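PDB 4I1A: response regulator aspartate phosphatase I from Bacillus subtilis subsp. subtilis, which dephosphorylates the sporulation phosphotransferase Spo0F and activates ICEBs1 gene expression, excision and transfer by inactivating the repressor ImmR. Local coordinates for residues Lys242-Leu247 and Phe267-Val272. Sequence-based numbering, arbitrary orientation.
Sequences KASQHL and FTLTYV
In this all-helical tetratricopeptide-repeat array, S244 and L247 of helix 240-257 pack against T268, L269 and V272 of the next helix, 261-275. The two segments run roughly antiparallel, with axes 9.8 Å apart at closest approach and N-to-C directions 153° apart. No hydrogen bond links them, and the contact is mostly apolar. L247 makes the broadest contact. Its CD1 reaches T268 CG2 at 3.9 Å, the two side chains crossing at about a right angle. L247 CD1 also lies 4.3 Å from V272 CG2. L269 sends CD1 back across the interface, 4.1 Å from L247 CB. With CG of L269 anti to the backbone N (chi1 -168°), the branch extends toward helix 240-257, and L269 CD1 lies 3.8 Å from S244 OG. V272 divides its two methyls. V272 CG2 packs on A243 CB at 4.2 Å, while V272 CG1 comes within 3.2 Å of S244 OG. This hydroxyl touches apolar groups but is hydrogen-bonded to E273 OE2, one residue beyond V272. T268 turns its methyl to L247, and its OG1 is hydrogen-bonded to the K264 carbonyl oxygen, one turn back in its own helix. Helix 220-236 adds Y234 against A243 and D235 against V272. L269 also touches I248 and L251 further along helix 240-257, and Y285 of helix 279-295, the next helix in the chain.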
loop_
_atom_site.group_PDB
_atom_site.type_symbol
_atom_site.label_atom_id
_atom_site.label_comp_id
_atom_site.label_asym_id
_atom_site.label_seq_id
_atom_site.Cartn_x
_atom_site.Cartn_y
_atom_site.Cartn_z
ATOM N N LYS A 242 -19.057 0.320 2.060
ATOM C CA LYS A 242 -18.453 0.901 0.869
ATOM C C LYS A 242 -17.118 0.231 0.545
ATOM O O LYS A 242 -16.816 -0.013 -0.624
ATOM C CB LYS A 242 -18.318 2.426 0.993
ATOM C CG LYS A 242 -19.646 3.153 0.776
ATOM C CD LYS A 242 -19.498 4.665 0.631
ATOM C CE LYS A 242 -19.623 5.365 1.977
ATOM N NZ LYS A 242 -19.852 6.838 1.827
ATOM N N ALA A 243 -16.339 -0.082 1.578
ATOM C CA ALA A 243 -15.067 -0.781 1.400
ATOM C C ALA A 243 -15.272 -2.051 0.591
ATOM O O ALA A 243 -14.586 -2.288 -0.398
ATOM C CB ALA A 243 -14.420 -1.103 2.759
ATOM N N SER A 244 -16.256 -2.843 0.991
ATOM C CA SER A 244 -16.553 -4.086 0.297
ATOM C C SER A 244 -17.016 -3.912 -1.154
ATOM O O SER A 244 -16.620 -4.686 -2.026
ATOM C CB SER A 244 -17.566 -4.906 1.092
ATOM O OG SER A 244 -16.932 -5.523 2.193
ATOM N N GLN A 245 -17.857 -2.915 -1.414
ATOM C CA GLN A 245 -18.372 -2.718 -2.768
ATOM C C GLN A 245 -17.248 -2.316 -3.724
ATOM O O GLN A 245 -17.205 -2.777 -4.865
ATOM C CB GLN A 245 -19.524 -1.707 -2.801
ATOM C CG GLN A 245 -20.132 -1.489 -4.196
ATOM C CD GLN A 245 -20.671 -2.770 -4.850
ATOM O OE1 GLN A 245 -21.444 -3.520 -4.247
ATOM N NE2 GLN A 245 -20.265 -3.011 -6.095
ATOM N N HIS A 246 -16.319 -1.489 -3.251
ATOM C CA HIS A 246 -15.164 -1.136 -4.070
ATOM C C HIS A 246 -14.190 -2.307 -4.236
ATOM O O HIS A 246 -13.565 -2.463 -5.287
ATOM C CB HIS A 246 -14.451 0.097 -3.514
ATOM C CG HIS A 246 -15.127 1.386 -3.855
ATOM N ND1 HIS A 246 -14.940 2.022 -5.069
ATOM C CD2 HIS A 246 -15.993 2.160 -3.161
ATOM C CE1 HIS A 246 -15.659 3.128 -5.098
ATOM N NE2 HIS A 246 -16.312 3.237 -3.953
ATOM N N LEU A 247 -14.077 -3.131 -3.201
ATOM C CA LEU A 247 -13.149 -4.259 -3.214
ATOM C C LEU A 247 -13.573 -5.393 -4.150
ATOM O O LEU A 247 -12.719 -6.010 -4.782
ATOM C CB LEU A 247 -12.900 -4.786 -1.793
ATOM C CG LEU A 247 -12.006 -3.909 -0.897
ATOM C CD1 LEU A 247 -12.191 -4.280 0.570
ATOM C CD2 LEU A 247 -10.534 -4.009 -1.288
ATOM N N PHE A 267 -7.610 -10.596 0.748
ATOM C CA PHE A 267 -7.265 -10.511 2.150
ATOM C C PHE A 267 -8.062 -9.395 2.816
ATOM O O PHE A 267 -8.731 -9.613 3.838
ATOM C CB PHE A 267 -5.758 -10.301 2.334
ATOM C CG PHE A 267 -5.369 -10.055 3.760
ATOM C CD1 PHE A 267 -5.119 -11.124 4.611
ATOM C CD2 PHE A 267 -5.299 -8.757 4.270
ATOM C CE1 PHE A 267 -4.784 -10.910 5.939
ATOM C CE2 PHE A 267 -4.969 -8.535 5.602
ATOM C CZ PHE A 267 -4.708 -9.614 6.437
ATOM N N THR A 268 -7.987 -8.207 2.222
ATOM C CA THR A 268 -8.671 -7.020 2.736
ATOM C C THR A 268 -10.181 -7.242 2.783
ATOM O O THR A 268 -10.850 -6.865 3.747
ATOM C CB THR A 268 -8.334 -5.775 1.873
ATOM O OG1 THR A 268 -6.918 -5.724 1.662
ATOM C CG2 THR A 268 -8.797 -4.463 2.551
ATOM N N LEU A 269 -10.709 -7.876 1.742
ATOM C CA LEU A 269 -12.124 -8.216 1.683
ATOM C C LEU A 269 -12.501 -9.146 2.838
ATOM O O LEU A 269 -13.496 -8.917 3.529
ATOM C CB LEU A 269 -12.444 -8.866 0.335
ATOM C CG LEU A 269 -13.904 -9.064 -0.080
ATOM C CD1 LEU A 269 -14.740 -7.822 0.183
ATOM C CD2 LEU A 269 -13.969 -9.432 -1.552
ATOM N N THR A 270 -11.692 -10.180 3.054
ATOM C CA THR A 270 -11.940 -11.136 4.126
ATOM C C THR A 270 -11.989 -10.418 5.463
ATOM O O THR A 270 -12.902 -10.620 6.276
ATOM C CB THR A 270 -10.819 -12.202 4.213
ATOM O OG1 THR A 270 -10.698 -12.890 2.962
ATOM C CG2 THR A 270 -11.113 -13.205 5.323
ATOM N N TYR A 271 -10.984 -9.584 5.693
ATOM C CA TYR A 271 -10.871 -8.887 6.963
ATOM C C TYR A 271 -12.056 -7.941 7.190
ATOM O O TYR A 271 -12.658 -7.937 8.268
ATOM C CB TYR A 271 -9.543 -8.133 7.029
ATOM C CG TYR A 271 -9.095 -7.828 8.431
ATOM C CD1 TYR A 271 -9.832 -8.262 9.532
ATOM C CD2 TYR A 271 -7.936 -7.103 8.659
ATOM C CE1 TYR A 271 -9.418 -7.976 10.821
ATOM C CE2 TYR A 271 -7.514 -6.816 9.931
ATOM C CZ TYR A 271 -8.254 -7.252 11.010
ATOM O OH TYR A 271 -7.817 -6.950 12.272
ATOM N N VAL A 272 -12.386 -7.154 6.165
ATOM C CA VAL A 272 -13.514 -6.230 6.228
ATOM C C VAL A 272 -14.820 -6.931 6.629
ATOM O O VAL A 272 -15.577 -6.433 7.470
ATOM C CB VAL A 272 -13.680 -5.464 4.890
ATOM C CG1 VAL A 272 -15.088 -4.913 4.731
ATOM C CG2 VAL A 272 -12.654 -4.358 4.798
#